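Local coordinates for metazoan TIR-STING fusion (Crassostrea gigas, PDB 6WT6), which joins a TIR domain to a STING ligand-binding domain in one oyster polypeptide, a fusion of two domain families known from innate immune signalling, at residues W202-K215 and I262-A276. Sequence-based numbering, arbitrary orientation.
Sequences WRRVNNAEGRMSEK and IYSVTDDNGEDYFFA
With CG anti to the carbonyl carbon (chi1 -60°) and the chain bent at chi2, R211 brings CD over the Y273 ring and NE to E271, itself bent at chi2. R211 CD lies over one face of that ring, 3.6 Å from Y273 CZ, while R211 NE gives a fairly straight hydrogen bond of 3.0 Å to E271 OE1, part of a salt bridge. OE1 is met on its anti side, NE standing 29° out of the carboxylate plane, which is 88° from the guanidinium. R211 NH1 also bonds to G210 O from above the carbonyl plane. F274 N binds R211 O at 2.8 Å near the start of strand 212-221, parallel to 272-279 in the mixed sheet. Next to this, I262 CG2 sits over one face of the W202 six-membered ring, 3.6 Å from CH2; F274 CD2 reaches CH2 at the ring edge, and A208 CB meets F274 CD1. M212, extended beyond CG, passes SD by F274 CB and brings CE to I262 CD1. The end of helix 176-204 and the following turn thus join the STING-domain sheet through an apolar cluster flanked by a partly exposed ion pair, whose arginine the aromatic face and two bonds probably restrict in rotation.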
loop_
_atom_site.group_PDB
_atom_site.type_symbol
_atom_site.label_atom_id
_atom_site.label_comp_id
_atom_site.label_asym_id
_atom_site.label_seq_id
_atom_site.Cartn_x
_atom_site.Cartn_y
_atom_site.Cartn_z
ATOM N N TRP A 202 3.518 33.355 10.174
ATOM C CA TRP A 202 4.382 33.809 9.089
ATOM C C TRP A 202 3.674 34.863 8.248
ATOM O O TRP A 202 4.257 35.896 7.899
ATOM C CB TRP A 202 4.809 32.623 8.220
ATOM C CG TRP A 202 5.910 32.952 7.244
ATOM C CD1 TRP A 202 7.244 32.697 7.399
ATOM C CD2 TRP A 202 5.774 33.606 5.975
ATOM N NE1 TRP A 202 7.942 33.147 6.305
ATOM C CE2 TRP A 202 7.064 33.708 5.416
ATOM C CE3 TRP A 202 4.686 34.111 5.254
ATOM C CZ2 TRP A 202 7.295 34.294 4.170
ATOM C CZ3 TRP A 202 4.918 34.694 4.016
ATOM C CH2 TRP A 202 6.213 34.781 3.489
ATOM N N ARG A 203 2.406 34.613 7.915
ATOM C CA ARG A 203 1.634 35.561 7.122
ATOM C C ARG A 203 1.525 36.909 7.822
ATOM O O ARG A 203 1.598 37.963 7.178
ATOM C CB ARG A 203 0.246 34.986 6.853
ATOM C CG ARG A 203 -0.677 35.904 6.094
ATOM C CD ARG A 203 -1.986 35.202 5.813
ATOM N NE ARG A 203 -2.752 34.970 7.034
ATOM C CZ ARG A 203 -3.895 34.294 7.076
ATOM N NH1 ARG A 203 -4.398 33.772 5.965
ATOM N NH2 ARG A 203 -4.537 34.143 8.224
ATOM N N ARG A 204 1.359 36.890 9.144
ATOM C CA ARG A 204 1.158 38.125 9.894
ATOM C C ARG A 204 2.393 39.016 9.837
ATOM O O ARG A 204 2.292 40.221 9.583
ATOM C CB ARG A 204 0.795 37.787 11.340
ATOM C CG ARG A 204 0.486 38.976 12.218
ATOM C CD ARG A 204 0.086 38.515 13.612
ATOM N NE ARG A 204 -0.276 39.637 14.472
ATOM C CZ ARG A 204 -1.482 40.194 14.500
ATOM N NH1 ARG A 204 -2.447 39.735 13.714
ATOM N NH2 ARG A 204 -1.724 41.216 15.312
ATOM N N VAL A 205 3.572 38.436 10.055
ATOM C CA VAL A 205 4.788 39.224 10.226
ATOM C C VAL A 205 5.495 39.431 8.894
ATOM O O VAL A 205 6.620 39.939 8.854
ATOM C CB VAL A 205 5.729 38.566 11.251
ATOM C CG1 VAL A 205 5.012 38.391 12.580
ATOM C CG2 VAL A 205 6.244 37.234 10.727
ATOM N N ASN A 206 4.846 39.048 7.797
ATOM C CA ASN A 206 5.395 39.261 6.463
ATOM C C ASN A 206 4.463 40.065 5.569
ATOM O O ASN A 206 4.722 40.174 4.364
ATOM C CB ASN A 206 5.734 37.922 5.800
ATOM C CG ASN A 206 7.045 37.341 6.299
ATOM O OD1 ASN A 206 8.061 37.395 5.606
ATOM N ND2 ASN A 206 7.030 36.787 7.505
ATOM N N ASN A 207 3.390 40.631 6.126
ATOM C CA ASN A 207 2.455 41.475 5.376
ATOM C C ASN A 207 1.822 40.715 4.215
ATOM O O ASN A 207 1.593 41.267 3.137
ATOM C CB ASN A 207 3.132 42.754 4.878
ATOM C CG ASN A 207 3.168 43.839 5.930
ATOM O OD1 ASN A 207 2.190 44.056 6.649
ATOM N ND2 ASN A 207 4.297 44.529 6.028
ATOM N N ALA A 208 1.541 39.432 4.433
ATOM C CA ALA A 208 0.839 38.616 3.456
ATOM C C ALA A 208 -0.647 38.505 3.764
ATOM O O ALA A 208 -1.323 37.625 3.218
ATOM C CB ALA A 208 1.466 37.225 3.372
ATOM N N GLU A 209 -1.163 39.371 4.633
ATOM C CA GLU A 209 -2.566 39.310 5.017
ATOM C C GLU A 209 -3.461 39.532 3.805
ATOM O O GLU A 209 -3.290 40.499 3.057
ATOM C CB GLU A 209 -2.862 40.354 6.095
ATOM C CG GLU A 209 -2.129 40.122 7.408
ATOM C CD GLU A 209 -2.684 38.941 8.189
ATOM O OE1 GLU A 209 -3.823 38.519 7.899
ATOM O OE2 GLU A 209 -1.983 38.437 9.093
ATOM N N GLY A 210 -4.423 38.628 3.616
ATOM C CA GLY A 210 -5.300 38.667 2.467
ATOM C C GLY A 210 -4.695 38.144 1.184
ATOM O O GLY A 210 -5.422 37.985 0.196
ATOM N N ARG A 211 -3.390 37.868 1.165
ATOM C CA ARG A 211 -2.702 37.374 -0.021
ATOM C C ARG A 211 -2.065 36.011 0.220
ATOM O O ARG A 211 -1.111 35.644 -0.474
ATOM C CB ARG A 211 -1.648 38.384 -0.480
ATOM C CG ARG A 211 -2.209 39.753 -0.836
ATOM C CD ARG A 211 -3.049 39.701 -2.107
ATOM N NE ARG A 211 -3.652 40.993 -2.431
ATOM C CZ ARG A 211 -4.919 41.313 -2.180
ATOM N NH1 ARG A 211 -5.728 40.434 -1.603
ATOM N NH2 ARG A 211 -5.381 42.512 -2.510
ATOM N N MET A 212 -2.576 35.251 1.188
ATOM C CA MET A 212 -1.990 33.961 1.534
ATOM C C MET A 212 -3.017 33.117 2.274
ATOM O O MET A 212 -3.634 33.586 3.235
ATOM C CB MET A 212 -0.737 34.141 2.393
ATOM C CG MET A 212 -0.074 32.837 2.791
ATOM S SD MET A 212 1.406 33.113 3.775
ATOM C CE MET A 212 2.169 31.495 3.695
ATOM N N SER A 213 -3.191 31.879 1.822
ATOM C CA SER A 213 -4.058 30.927 2.492
ATOM C C SER A 213 -3.338 30.295 3.681
ATOM O O SER A 213 -2.109 30.258 3.755
ATOM C CB SER A 213 -4.514 29.840 1.516
ATOM O OG SER A 213 -5.060 28.725 2.207
ATOM N N GLU A 214 -4.135 29.791 4.621
ATOM C CA GLU A 214 -3.597 29.066 5.765
ATOM C C GLU A 214 -3.104 27.671 5.405
ATOM O O GLU A 214 -2.288 27.112 6.144
ATOM C CB GLU A 214 -4.653 28.927 6.863
ATOM C CG GLU A 214 -5.234 30.224 7.379
ATOM C CD GLU A 214 -6.303 29.975 8.426
ATOM O OE1 GLU A 214 -6.687 28.801 8.608
ATOM O OE2 GLU A 214 -6.759 30.945 9.065
ATOM N N LYS A 215 -3.580 27.099 4.303
ATOM C CA LYS A 215 -3.382 25.682 4.049
ATOM C C LYS A 215 -2.027 25.408 3.400
ATOM O O LYS A 215 -1.387 26.288 2.818
ATOM C CB LYS A 215 -4.496 25.131 3.157
ATOM C CG LYS A 215 -5.895 25.202 3.762
ATOM C CD LYS A 215 -6.904 24.499 2.864
ATOM C CE LYS A 215 -8.312 24.569 3.431
ATOM N NZ LYS A 215 -8.804 25.974 3.556
ATOM N N ILE A 262 8.010 28.402 1.510
ATOM C CA ILE A 262 7.067 29.442 1.119
ATOM C C ILE A 262 7.454 29.961 -0.257
ATOM O O ILE A 262 8.627 30.263 -0.512
ATOM C CB ILE A 262 7.032 30.589 2.140
ATOM C CG1 ILE A 262 6.807 30.036 3.551
ATOM C CG2 ILE A 262 5.937 31.580 1.776
ATOM C CD1 ILE A 262 5.511 29.277 3.698
ATOM N N TYR A 263 6.473 30.065 -1.142
ATOM C CA TYR A 263 6.679 30.609 -2.471
ATOM C C TYR A 263 5.759 31.800 -2.685
ATOM O O TYR A 263 4.798 32.016 -1.940
ATOM C CB TYR A 263 6.428 29.560 -3.561
ATOM C CG TYR A 263 7.328 28.349 -3.482
ATOM C CD1 TYR A 263 8.550 28.326 -4.138
ATOM C CD2 TYR A 263 6.951 27.224 -2.758
ATOM C CE1 TYR A 263 9.374 27.222 -4.076
ATOM C CE2 TYR A 263 7.771 26.113 -2.691
ATOM C CZ TYR A 263 8.980 26.119 -3.355
ATOM O OH TYR A 263 9.807 25.022 -3.296
ATOM N N SER A 264 6.075 32.575 -3.718
ATOM C CA SER A 264 5.251 33.686 -4.161
ATOM C C SER A 264 4.847 33.471 -5.613
ATOM O O SER A 264 5.559 32.822 -6.387
ATOM C CB SER A 264 5.993 35.020 -4.025
ATOM O OG SER A 264 5.103 36.114 -4.139
ATOM N N VAL A 265 3.704 34.037 -5.981
ATOM C CA VAL A 265 3.181 33.911 -7.335
ATOM C C VAL A 265 2.373 35.165 -7.648
ATOM O O VAL A 265 1.663 35.693 -6.786
ATOM C CB VAL A 265 2.356 32.613 -7.484
ATOM C CG1 VAL A 265 1.221 32.568 -6.476
ATOM C CG2 VAL A 265 1.825 32.478 -8.872
ATOM N N THR A 266 2.503 35.658 -8.879
ATOM C CA THR A 266 1.912 36.925 -9.299
ATOM C C THR A 266 0.719 36.663 -10.210
ATOM O O THR A 266 0.825 35.895 -11.172
ATOM C CB THR A 266 2.944 37.789 -10.029
ATOM O OG1 THR A 266 4.090 37.986 -9.191
ATOM C CG2 THR A 266 2.354 39.136 -10.379
ATOM N N ASP A 267 -0.411 37.302 -9.908
ATOM C CA ASP A 267 -1.616 37.139 -10.711
ATOM C C ASP A 267 -1.607 38.182 -11.833
ATOM O O ASP A 267 -0.565 38.771 -12.134
ATOM C CB ASP A 267 -2.857 37.213 -9.814
ATOM C CG ASP A 267 -3.095 38.602 -9.245
ATOM O OD1 ASP A 267 -2.138 39.398 -9.170
ATOM O OD2 ASP A 267 -4.250 38.892 -8.864
ATOM N N ASP A 268 -2.760 38.432 -12.459
ATOM C CA ASP A 268 -2.785 39.338 -13.606
ATOM C C ASP A 268 -2.598 40.794 -13.200
ATOM O O ASP A 268 -2.086 41.591 -13.993
ATOM C CB ASP A 268 -4.090 39.180 -14.381
ATOM C CG ASP A 268 -4.299 37.770 -14.888
ATOM O OD1 ASP A 268 -3.308 37.029 -15.063
ATOM O OD2 ASP A 268 -5.464 37.403 -15.121
ATOM N N ASN A 269 -3.001 41.163 -11.986
ATOM C CA ASN A 269 -2.919 42.541 -11.518
ATOM C C ASN A 269 -1.573 42.885 -10.892
ATOM O O ASN A 269 -1.431 43.972 -10.322
ATOM C CB ASN A 269 -4.031 42.822 -10.504
ATOM C CG ASN A 269 -5.413 42.601 -11.075
ATOM O OD1 ASN A 269 -5.896 41.471 -11.139
ATOM N ND2 ASN A 269 -6.062 43.685 -11.487
ATOM N N GLY A 270 -0.590 41.994 -10.973
ATOM C CA GLY A 270 0.665 42.213 -10.290
ATOM C C GLY A 270 0.637 41.926 -8.806
ATOM O O GLY A 270 1.672 42.084 -8.143
ATOM N N GLU A 271 -0.507 41.517 -8.261
ATOM C CA GLU A 271 -0.595 41.176 -6.847
ATOM C C GLU A 271 0.142 39.874 -6.567
ATOM O O GLU A 271 -0.122 38.848 -7.201
ATOM C CB GLU A 271 -2.054 41.046 -6.423
ATOM C CG GLU A 271 -2.847 42.317 -6.578
ATOM C CD GLU A 271 -2.509 43.339 -5.517
ATOM O OE1 GLU A 271 -2.310 42.949 -4.344
ATOM O OE2 GLU A 271 -2.440 44.536 -5.861
ATOM N N ASP A 272 1.065 39.916 -5.611
ATOM C CA ASP A 272 1.780 38.718 -5.189
ATOM C C ASP A 272 0.924 37.934 -4.207
ATOM O O ASP A 272 0.350 38.508 -3.272
ATOM C CB ASP A 272 3.124 39.071 -4.545
ATOM C CG ASP A 272 4.092 39.699 -5.528
ATOM O OD1 ASP A 272 3.841 39.599 -6.741
ATOM O OD2 ASP A 272 5.073 40.340 -5.081
ATOM N N TYR A 273 0.843 36.624 -4.425
ATOM C CA TYR A 273 0.150 35.710 -3.532
ATOM C C TYR A 273 1.149 34.695 -3.003
ATOM O O TYR A 273 1.959 34.159 -3.769
ATOM C CB TYR A 273 -1.007 35.015 -4.253
ATOM C CG TYR A 273 -2.237 35.881 -4.374
ATOM C CD1 TYR A 273 -2.366 36.801 -5.408
ATOM C CD2 TYR A 273 -3.264 35.796 -3.441
ATOM C CE1 TYR A 273 -3.492 37.604 -5.518
ATOM C CE2 TYR A 273 -4.392 36.593 -3.540
ATOM C CZ TYR A 273 -4.501 37.495 -4.582
ATOM O OH TYR A 273 -5.622 38.289 -4.685
ATOM N N PHE A 274 1.095 34.444 -1.699
ATOM C CA PHE A 274 2.043 33.579 -1.018
ATOM C C PHE A 274 1.387 32.258 -0.637
ATOM O O PHE A 274 0.188 32.195 -0.345
ATOM C CB PHE A 274 2.596 34.256 0.242
ATOM C CG PHE A 274 3.451 35.463 -0.034
ATOM C CD1 PHE A 274 2.874 36.707 -0.229
ATOM C CD2 PHE A 274 4.834 35.358 -0.074
ATOM C CE1 PHE A 274 3.655 37.825 -0.474
ATOM C CE2 PHE A 274 5.623 36.475 -0.316
ATOM C CZ PHE A 274 5.030 37.709 -0.518
ATOM N N PHE A 275 2.187 31.196 -0.636
ATOM C CA PHE A 275 1.662 29.895 -0.261
ATOM C C PHE A 275 2.797 29.005 0.219
ATOM O O PHE A 275 3.927 29.095 -0.271
ATOM C CB PHE A 275 0.926 29.231 -1.434
ATOM C CG PHE A 275 1.803 28.934 -2.626
ATOM C CD1 PHE A 275 2.110 29.924 -3.553
ATOM C CD2 PHE A 275 2.304 27.658 -2.831
ATOM C CE1 PHE A 275 2.908 29.645 -4.652
ATOM C CE2 PHE A 275 3.101 27.373 -3.932
ATOM C CZ PHE A 275 3.402 28.367 -4.843
ATOM N N ALA A 276 2.483 28.159 1.198
ATOM C CA ALA A 276 3.337 27.024 1.509
ATOM C C ALA A 276 2.966 25.880 0.579
ATOM O O ALA A 276 1.789 25.531 0.454
ATOM C CB ALA A 276 3.179 26.602 2.967
HETATM O O HOH W 1 -1.685 30.623 0.092
HETATM O O HOH W 2 -0.558 28.896 1.797
#